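Local coordinates for protein EmGH1 (Erythrobacter marinus, PDB 5Z87) that probably hydrolyses beta-glucosidic bonds, as a family 3 glycoside hydrolase, releasing glucose from the ends of beta-linked sugars, at residues M530-T538 and L557-A565; T205-Q216 and P264-I275. All coordinates share one frame; numbering follows the deposited sequence.

Interaction 1: residues M530-T538 and L557-A565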
loop_
_atom_site.group_PDB
_atom_site.type_symbol
_atom_site.label_atom_id
_atom_site.label_comp_id
_atom_site.label_asym_id
_atom_site.label_seq_id
_atom_site.Cartn_x
_atom_site.Cartn_y
_atom_site.Cartn_z
ATOM N N MET A 530 -11.222 3.723 -32.836
ATOM C CA MET A 530 -10.127 4.365 -32.117
ATOM C C MET A 530 -9.259 3.310 -31.435
ATOM O O MET A 530 -9.765 2.475 -30.671
ATOM C CB MET A 530 -10.674 5.356 -31.095
ATOM C CG MET A 530 -11.840 6.174 -31.638
ATOM S SD MET A 530 -12.306 7.537 -30.568
ATOM C CE MET A 530 -13.154 6.668 -29.238
ATOM N N CYS A 531 -7.955 3.350 -31.720
ATOM C CA CYS A 531 -6.961 2.422 -31.176
ATOM C C CYS A 531 -6.097 3.193 -30.183
ATOM O O CYS A 531 -5.217 3.966 -30.578
ATOM C CB CYS A 531 -6.127 1.812 -32.293
ATOM S SG CYS A 531 -7.139 0.903 -33.481
ATOM N N LEU A 532 -6.363 2.986 -28.893
ATOM C CA LEU A 532 -5.782 3.786 -27.821
ATOM C C LEU A 532 -5.212 2.866 -26.738
ATOM O O LEU A 532 -5.347 1.638 -26.789
ATOM C CB LEU A 532 -6.833 4.736 -27.229
ATOM C CG LEU A 532 -7.808 5.434 -28.186
ATOM C CD1 LEU A 532 -9.008 5.953 -27.433
ATOM C CD2 LEU A 532 -7.110 6.570 -28.885
ATOM N N GLY A 533 -4.565 3.476 -25.748
ATOM C CA GLY A 533 -4.126 2.746 -24.573
ATOM C C GLY A 533 -2.794 3.234 -24.053
ATOM O O GLY A 533 -2.669 4.373 -23.580
ATOM N N GLY A 534 -1.786 2.368 -24.132
ATOM C CA GLY A 534 -0.431 2.710 -23.749
ATOM C C GLY A 534 0.499 1.911 -24.631
ATOM O O GLY A 534 0.051 1.158 -25.492
ATOM N N ASN A 535 1.804 2.072 -24.430
ATOM C CA ASN A 535 2.741 1.284 -25.224
ATOM C C ASN A 535 3.857 0.780 -24.316
ATOM O O ASN A 535 3.833 0.957 -23.090
ATOM C CB ASN A 535 3.270 2.078 -26.434
ATOM C CG ASN A 535 4.024 3.331 -26.040
ATOM O OD1 ASN A 535 4.616 3.410 -24.962
ATOM N ND2 ASN A 535 4.014 4.325 -26.922
ATOM N N GLU A 536 4.846 0.158 -24.953
ATOM C CA GLU A 536 5.971 -0.479 -24.289
ATOM C C GLU A 536 6.921 0.527 -23.666
ATOM O O GLU A 536 7.857 0.116 -22.979
ATOM C CB GLU A 536 6.701 -1.378 -25.298
ATOM C CG GLU A 536 5.884 -2.612 -25.730
ATOM C CD GLU A 536 4.854 -2.342 -26.842
ATOM O OE1 GLU A 536 4.206 -3.320 -27.287
ATOM O OE2 GLU A 536 4.682 -1.171 -27.268
ATOM N N SER A 537 6.697 1.825 -23.870
ATOM C CA SER A 537 7.415 2.851 -23.125
ATOM C C SER A 537 6.645 3.368 -21.906
ATOM O O SER A 537 7.273 3.826 -20.949
ATOM C CB SER A 537 7.757 4.037 -24.035
ATOM O OG SER A 537 8.892 3.762 -24.822
ATOM N N THR A 538 5.308 3.310 -21.897
ATOM C CA THR A 538 4.577 3.825 -20.739
ATOM C C THR A 538 4.325 2.761 -19.675
ATOM O O THR A 538 4.155 3.110 -18.500
ATOM C CB THR A 538 3.259 4.481 -21.175
ATOM O OG1 THR A 538 2.421 3.546 -21.860
ATOM C CG2 THR A 538 3.555 5.661 -22.112
ATOM N N LEU A 557 -5.704 6.877 -19.459
ATOM C CA LEU A 557 -4.995 7.018 -20.727
ATOM C C LEU A 557 -4.061 8.211 -20.678
ATOM O O LEU A 557 -4.465 9.323 -20.316
ATOM C CB LEU A 557 -5.991 7.192 -21.869
ATOM C CG LEU A 557 -6.989 6.060 -21.979
ATOM C CD1 LEU A 557 -7.866 6.303 -23.194
ATOM C CD2 LEU A 557 -6.218 4.744 -22.093
ATOM N N ILE A 558 -2.821 7.982 -21.028
ATOM C CA ILE A 558 -1.812 9.023 -20.885
ATOM C C ILE A 558 -1.967 10.045 -22.004
ATOM O O ILE A 558 -2.392 9.723 -23.123
ATOM C CB ILE A 558 -0.402 8.402 -20.862
ATOM C CG1 ILE A 558 0.624 9.436 -20.427
ATOM C CG2 ILE A 558 -0.020 7.830 -22.227
ATOM C CD1 ILE A 558 1.924 8.800 -19.992
ATOM N N GLY A 559 -1.663 11.301 -21.675
ATOM C CA GLY A 559 -1.484 12.326 -22.695
ATOM C C GLY A 559 -2.797 12.846 -23.258
ATOM O O GLY A 559 -3.737 13.169 -22.518
ATOM N N GLU A 560 -2.863 12.932 -24.591
ATOM C CA GLU A 560 -3.954 13.596 -25.287
ATOM C C GLU A 560 -4.956 12.624 -25.865
ATOM O O GLU A 560 -5.795 13.031 -26.674
ATOM C CB GLU A 560 -3.412 14.489 -26.406
ATOM C CG GLU A 560 -2.834 15.798 -25.909
ATOM C CD GLU A 560 -1.564 15.585 -25.125
ATOM O OE1 GLU A 560 -0.626 14.970 -25.671
ATOM O OE2 GLU A 560 -1.512 16.014 -23.956
ATOM N N GLN A 561 -4.889 11.353 -25.480
ATOM C CA GLN A 561 -5.760 10.358 -26.093
ATOM C C GLN A 561 -7.226 10.599 -25.747
ATOM O O GLN A 561 -8.109 10.340 -26.571
ATOM C CB GLN A 561 -5.346 8.958 -25.656
ATOM C CG GLN A 561 -3.983 8.479 -26.158
ATOM C CD GLN A 561 -3.680 7.099 -25.608
ATOM O OE1 GLN A 561 -4.136 6.090 -26.149
ATOM N NE2 GLN A 561 -2.962 7.053 -24.490
ATOM N N ASN A 562 -7.514 11.058 -24.524
ATOM C CA ASN A 562 -8.901 11.358 -24.184
ATOM C C ASN A 562 -9.401 12.548 -24.985
ATOM O O ASN A 562 -10.533 12.536 -25.478
ATOM C CB ASN A 562 -9.049 11.619 -22.682
ATOM C CG ASN A 562 -8.907 10.354 -21.858
ATOM O OD1 ASN A 562 -9.313 9.272 -22.284
ATOM N ND2 ASN A 562 -8.317 10.483 -20.681
ATOM N N GLU A 563 -8.563 13.580 -25.124
ATOM C CA GLU A 563 -8.877 14.692 -26.014
ATOM C C GLU A 563 -9.239 14.189 -27.405
ATOM O O GLU A 563 -10.290 14.542 -27.952
ATOM C CB GLU A 563 -7.693 15.661 -26.076
ATOM C CG GLU A 563 -8.044 17.014 -26.664
ATOM C CD GLU A 563 -6.948 18.039 -26.483
ATOM O OE1 GLU A 563 -6.105 17.859 -25.571
ATOM O OE2 GLU A 563 -6.937 19.031 -27.252
ATOM N N LEU A 564 -8.391 13.329 -27.978
ATOM C CA LEU A 564 -8.675 12.791 -29.305
ATOM C C LEU A 564 -9.998 12.038 -29.323
ATOM O O LEU A 564 -10.794 12.184 -30.260
ATOM C CB LEU A 564 -7.536 11.873 -29.756
ATOM C CG LEU A 564 -7.824 10.947 -30.944
ATOM C CD1 LEU A 564 -7.949 11.742 -32.264
ATOM C CD2 LEU A 564 -6.761 9.853 -31.052
ATOM N N ALA A 565 -10.253 11.233 -28.287
ATOM C CA ALA A 565 -11.453 10.408 -28.275
ATOM C C ALA A 565 -12.709 11.261 -28.215
ATOM O O ALA A 565 -13.673 11.012 -28.949
ATOM C CB ALA A 565 -11.411 9.438 -27.100
HETATM O O HOH W 1 -1.900 5.241 -21.062
#
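Two straight hydrogen bonds tie the side-chain amide of Q561 to the backbone of G533. G533 N gives its hydrogen to Q561 OE1 at 2.7 Å, in the carbonyl plane on a lone pair, N-H...O angle 172°. Q561 NE2 returns a bond of 2.8 Å to G533 O, which lies in the Q561 amide plane, while NE2 stands above the G533 carbonyl plane. The second NE2 hydrogen goes to I558 O at 3.1 Å, so three bonds fix the rotation of the amide. One water links G533 O to I558 N. With phi at 143°, a CB on G533 would be pressed against the carbonyl O of L532, which calls for glycine.

Apolar contacts take over along the strand. The side chains of L532 and L564 cross, their CD2 atoms 3.9 Å apart; L532 CD1 touches A565 CB at 4.2 Å, and M530 brings CE to 3.9 Å from A565 CB. Beyond G533, T538 CG2 and I558 CD1 meet tip to tip at 4.1 Å, and F653 of the second subunit packs on both.

Strand 530-533 and helix 561-565 run nearly antiparallel, the layering of the alpha/beta sandwich that forms the C-terminal domain of family 3 glycoside hydrolases.

Interaction 2: residues T205-Q216 and P264-I275; sequences TVSAKAIVEGLQ and PFRAAITEAGSI. With EDO (1,2-ethanediol), chain K.
The amide of Q216 ties helix 201-216 to the loop G273-I275 that follows helix 263-270; the two helices are neighbours in the TIM-barrel-type N-terminal domain, their segment axes 8.4 Å apart and only 27° from parallel. From Q216, CB and CG carry the chain outward, CG anti to the carbonyl carbon (chi1 -68°) and the rest extended, which delivers the amide to the loop backbone. There CD lies beside I275 N and G273 O. OE1 accepts from I275 N at 2.9 Å, in the carbonyl plane on a lone pair, and also from T230 N on strand 229-235; it touches I275 CG1 as well. NE2 gives one hydrogen to G273 O, which lies in the amide plane of Q216 although NE2 sits well above the G273 carbonyl plane, and NE2 also donates to a water that bonds A272 O. A leucine here would probably leave I275 N and G273 O without these mates and let the loop shift against the helix.

Upstream, small side chains let the helices come close. V212 sets CG1 against A272 CB at 3.7 Å and turns CG2 to A268 CB. T205 CG2 meets A267 CB at 3.6 Å, while T205 OG1 bonds P201 O within its own helix.

At the partly exposed edge K209, bent at chi2 and chi3, lays CD along A267 CB and crosses E271, and its NZ makes a salt bridge of 2.9 Å to E271 OE1, met nearly along the C-O bond.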
loop_
_atom_site.group_PDB
_atom_site.type_symbol
_atom_site.label_atom_id
_atom_site.label_comp_id
_atom_site.label_asym_id
_atom_site.label_seq_id
_atom_site.Cartn_x
_atom_site.Cartn_y
_atom_site.Cartn_z
ATOM N N THR A 205 -2.406 -19.619 -10.389
ATOM C CA THR A 205 -2.002 -20.991 -10.096
ATOM C C THR A 205 -2.353 -21.922 -11.248
ATOM O O THR A 205 -1.532 -22.743 -11.678
ATOM C CB THR A 205 -2.669 -21.451 -8.798
ATOM O OG1 THR A 205 -2.113 -20.707 -7.709
ATOM C CG2 THR A 205 -2.466 -22.946 -8.556
ATOM N N VAL A 206 -3.573 -21.794 -11.770
ATOM C CA VAL A 206 -3.990 -22.615 -12.898
ATOM C C VAL A 206 -3.135 -22.303 -14.115
ATOM O O VAL A 206 -2.685 -23.208 -14.829
ATOM C CB VAL A 206 -5.487 -22.394 -13.178
ATOM C CG1 VAL A 206 -5.844 -22.904 -14.559
ATOM C CG2 VAL A 206 -6.328 -23.068 -12.095
ATOM N N SER A 207 -2.868 -21.020 -14.350
ATOM C CA SER A 207 -2.029 -20.644 -15.477
ATOM C C SER A 207 -0.602 -21.148 -15.297
ATOM O O SER A 207 -0.000 -21.656 -16.250
ATOM C CB SER A 207 -2.046 -19.128 -15.658
ATOM O OG SER A 207 -3.377 -18.646 -15.699
ATOM N N ALA A 208 -0.044 -21.016 -14.086
ATOM C CA ALA A 208 1.338 -21.436 -13.850
ATOM C C ALA A 208 1.532 -22.918 -14.159
ATOM O O ALA A 208 2.526 -23.301 -14.787
ATOM C CB ALA A 208 1.745 -21.140 -12.402
ATOM N N LYS A 209 0.582 -23.762 -13.738
ATOM C CA LYS A 209 0.670 -25.190 -14.018
ATOM C C LYS A 209 0.606 -25.471 -15.510
ATOM O O LYS A 209 1.302 -26.361 -16.008
ATOM C CB LYS A 209 -0.454 -25.945 -13.315
ATOM C CG LYS A 209 -0.512 -25.732 -11.826
ATOM C CD LYS A 209 -1.006 -26.963 -11.103
ATOM C CE LYS A 209 -2.409 -27.333 -11.475
ATOM N NZ LYS A 209 -2.595 -28.792 -11.197
ATOM N N ALA A 210 -0.255 -24.753 -16.238
ATOM C CA ALA A 210 -0.384 -25.018 -17.666
ATOM C C ALA A 210 0.857 -24.559 -18.423
ATOM O O ALA A 210 1.294 -25.228 -19.365
ATOM C CB ALA A 210 -1.639 -24.344 -18.220
ATOM N N ILE A 211 1.434 -23.424 -18.021
ATOM C CA ILE A 211 2.670 -22.940 -18.633
ATOM C C ILE A 211 3.806 -23.920 -18.385
ATOM O O ILE A 211 4.574 -24.248 -19.297
ATOM C CB ILE A 211 3.040 -21.540 -18.103
ATOM C CG1 ILE A 211 1.953 -20.510 -18.411
ATOM C CG2 ILE A 211 4.403 -21.086 -18.688
ATOM C CD1 ILE A 211 2.055 -19.256 -17.533
ATOM N N VAL A 212 3.972 -24.353 -17.134
ATOM C CA VAL A 212 5.074 -25.257 -16.823
ATOM C C VAL A 212 4.893 -26.566 -17.578
ATOM O O VAL A 212 5.839 -27.094 -18.174
ATOM C CB VAL A 212 5.197 -25.488 -15.300
ATOM C CG1 VAL A 212 6.264 -26.552 -14.991
ATOM C CG2 VAL A 212 5.543 -24.200 -14.574
ATOM N N GLU A 213 3.668 -27.085 -17.605
ATOM C CA GLU A 213 3.434 -28.345 -18.289
ATOM C C GLU A 213 3.481 -28.193 -19.807
ATOM O O GLU A 213 3.698 -29.188 -20.503
ATOM C CB GLU A 213 2.115 -28.952 -17.787
ATOM C CG GLU A 213 2.263 -29.461 -16.334
ATOM C CD GLU A 213 0.988 -30.001 -15.697
ATOM O OE1 GLU A 213 -0.081 -29.348 -15.790
ATOM O OE2 GLU A 213 1.074 -31.078 -15.063
ATOM N N GLY A 214 3.327 -26.976 -20.333
ATOM C CA GLY A 214 3.562 -26.729 -21.744
ATOM C C GLY A 214 5.033 -26.605 -22.092
ATOM O O GLY A 214 5.485 -27.148 -23.102
ATOM N N LEU A 215 5.799 -25.889 -21.268
ATOM C CA LEU A 215 7.211 -25.675 -21.573
ATOM C C LEU A 215 8.064 -26.906 -21.261
ATOM O O LEU A 215 9.024 -27.194 -21.982
ATOM C CB LEU A 215 7.733 -24.457 -20.805
ATOM C CG LEU A 215 7.386 -23.081 -21.380
ATOM C CD1 LEU A 215 7.729 -21.979 -20.369
ATOM C CD2 LEU A 215 8.112 -22.844 -22.706
ATOM N N GLN A 216 7.743 -27.628 -20.187
ATOM C CA GLN A 216 8.533 -28.768 -19.742
ATOM C C GLN A 216 7.932 -30.107 -20.130
ATOM O O GLN A 216 8.637 -31.120 -20.070
ATOM C CB GLN A 216 8.700 -28.757 -18.212
ATOM C CG GLN A 216 9.554 -27.624 -17.655
ATOM C CD GLN A 216 10.015 -27.869 -16.215
ATOM O OE1 GLN A 216 10.954 -27.224 -15.733
ATOM N NE2 GLN A 216 9.357 -28.805 -15.526
ATOM N N PRO A 264 0.713 -20.174 -6.443
ATOM C CA PRO A 264 1.189 -20.528 -7.797
ATOM C C PRO A 264 2.577 -21.135 -7.807
ATOM O O PRO A 264 2.834 -22.069 -8.583
ATOM C CB PRO A 264 1.137 -19.194 -8.562
ATOM C CG PRO A 264 1.028 -18.134 -7.517
ATOM C CD PRO A 264 0.301 -18.757 -6.371
ATOM N N PHE A 265 3.488 -20.627 -6.978
ATOM C CA PHE A 265 4.802 -21.250 -6.845
ATOM C C PHE A 265 4.670 -22.666 -6.299
ATOM O O PHE A 265 5.302 -23.599 -6.803
ATOM C CB PHE A 265 5.697 -20.415 -5.931
ATOM C CG PHE A 265 6.247 -19.172 -6.578
ATOM C CD1 PHE A 265 7.372 -19.237 -7.393
ATOM C CD2 PHE A 265 5.662 -17.928 -6.338
ATOM C CE1 PHE A 265 7.883 -18.092 -7.984
ATOM C CE2 PHE A 265 6.167 -16.781 -6.925
ATOM C CZ PHE A 265 7.277 -16.855 -7.753
ATOM N N ARG A 266 3.842 -22.847 -5.268
ATOM C CA ARG A 266 3.696 -24.179 -4.694
ATOM C C ARG A 266 3.182 -25.166 -5.732
ATOM O O ARG A 266 3.674 -26.297 -5.818
ATOM C CB ARG A 266 2.765 -24.153 -3.485
ATOM C CG ARG A 266 2.675 -25.505 -2.784
ATOM C CD ARG A 266 1.773 -25.443 -1.556
ATOM N NE ARG A 266 1.678 -26.742 -0.892
ATOM C CZ ARG A 266 2.062 -26.992 0.357
ATOM N NH1 ARG A 266 2.564 -26.024 1.116
ATOM N NH2 ARG A 266 1.930 -28.218 0.854
ATOM N N ALA A 267 2.202 -24.748 -6.542
ATOM C CA ALA A 267 1.669 -25.634 -7.568
ATOM C C ALA A 267 2.698 -25.901 -8.665
ATOM O O ALA A 267 2.856 -27.043 -9.107
ATOM C CB ALA A 267 0.394 -25.044 -8.160
ATOM N N ALA A 268 3.388 -24.857 -9.127
ATOM C CA ALA A 268 4.438 -25.024 -10.127
ATOM C C ALA A 268 5.518 -25.988 -9.650
ATOM O O ALA A 268 6.005 -26.821 -10.425
ATOM C CB ALA A 268 5.069 -23.669 -10.458
ATOM N N ILE A 269 5.913 -25.876 -8.381
ATOM C CA ILE A 269 7.042 -26.636 -7.866
ATOM C C ILE A 269 6.623 -28.065 -7.533
ATOM O O ILE A 269 7.232 -29.026 -8.013
ATOM C CB ILE A 269 7.642 -25.923 -6.640
ATOM C CG1 ILE A 269 8.316 -24.611 -7.049
ATOM C CG2 ILE A 269 8.617 -26.829 -5.916
ATOM C CD1 ILE A 269 9.622 -24.784 -7.811
ATOM N N THR A 270 5.563 -28.231 -6.731
ATOM C CA THR A 270 5.190 -29.542 -6.209
ATOM C C THR A 270 4.213 -30.314 -7.085
ATOM O O THR A 270 4.031 -31.511 -6.855
ATOM C CB THR A 270 4.545 -29.437 -4.822
ATOM O OG1 THR A 270 3.239 -28.861 -4.954
ATOM C CG2 THR A 270 5.398 -28.621 -3.840
ATOM N N GLU A 271 3.540 -29.683 -8.042
ATOM C CA GLU A 271 2.593 -30.409 -8.882
ATOM C C GLU A 271 3.044 -30.500 -10.331
ATOM O O GLU A 271 3.025 -31.584 -10.913
ATOM C CB GLU A 271 1.198 -29.763 -8.831
ATOM C CG GLU A 271 0.483 -29.792 -7.488
ATOM C CD GLU A 271 -0.820 -28.967 -7.516
ATOM O OE1 GLU A 271 -1.491 -28.931 -8.570
ATOM O OE2 GLU A 271 -1.166 -28.338 -6.494
ATOM N N ALA A 272 3.433 -29.383 -10.945
ATOM C CA ALA A 272 3.861 -29.405 -12.338
ATOM C C ALA A 272 5.336 -29.740 -12.502
ATOM O O ALA A 272 5.758 -30.058 -13.619
ATOM C CB ALA A 272 3.569 -28.058 -13.013
ATOM N N GLY A 273 6.129 -29.657 -11.433
ATOM C CA GLY A 273 7.503 -30.118 -11.485
ATOM C C GLY A 273 8.478 -29.167 -12.135
ATOM O O GLY A 273 9.443 -29.622 -12.766
ATOM N N SER A 274 8.245 -27.857 -12.021
ATOM C CA SER A 274 9.215 -26.872 -12.481
ATOM C C SER A 274 10.610 -27.234 -11.976
ATOM O O SER A 274 10.794 -27.545 -10.802
ATOM C CB SER A 274 8.806 -25.469 -11.995
ATOM O OG SER A 274 9.746 -24.467 -12.379
ATOM N N ILE A 275 11.585 -27.208 -12.880
ATOM C CA ILE A 275 12.950 -27.589 -12.541
ATOM C C ILE A 275 13.695 -26.417 -11.914
ATOM O O ILE A 275 14.555 -26.607 -11.044
ATOM C CB ILE A 275 13.661 -28.110 -13.812
ATOM C CG1 ILE A 275 13.082 -29.446 -14.266
ATOM C CG2 ILE A 275 15.168 -28.259 -13.616
ATOM C CD1 ILE A 275 13.610 -29.885 -15.634
HETATM C C1 EDO K . 3.777 -27.069 4.514
HETATM O O1 EDO K . 3.721 -26.686 5.894
HETATM C C2 EDO K . 3.527 -28.573 4.429
HETATM O O2 EDO K . 2.134 -28.833 4.204
HETATM O O HOH W 2 0.099 -32.511 -12.399
HETATM O O HOH W 3 7.218 -30.904 -15.731
#

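Overall arrangement
Interaction 2 comes first along the chain and closes before interaction 1 opens. Their centres are 35 Å apart and the nearest atoms about 19 Å, so the two do not touch. No sheet is shared: helices 201-216 and 263-270 of interaction 2 flank the parallel sheet containing strands 229-235 and 276-279 in the N-terminal domain, whereas interaction 1 sets helix 561-569 against strand 527-533 of the mixed sheet in the C-terminal domain. Each contact therefore joins neighbouring elements within its own domain. Both lie away from the annotated sites, although a bound magnesium ion lies about 3 Å from the side chain of T538, and only interaction 1 is touched by the second subunit.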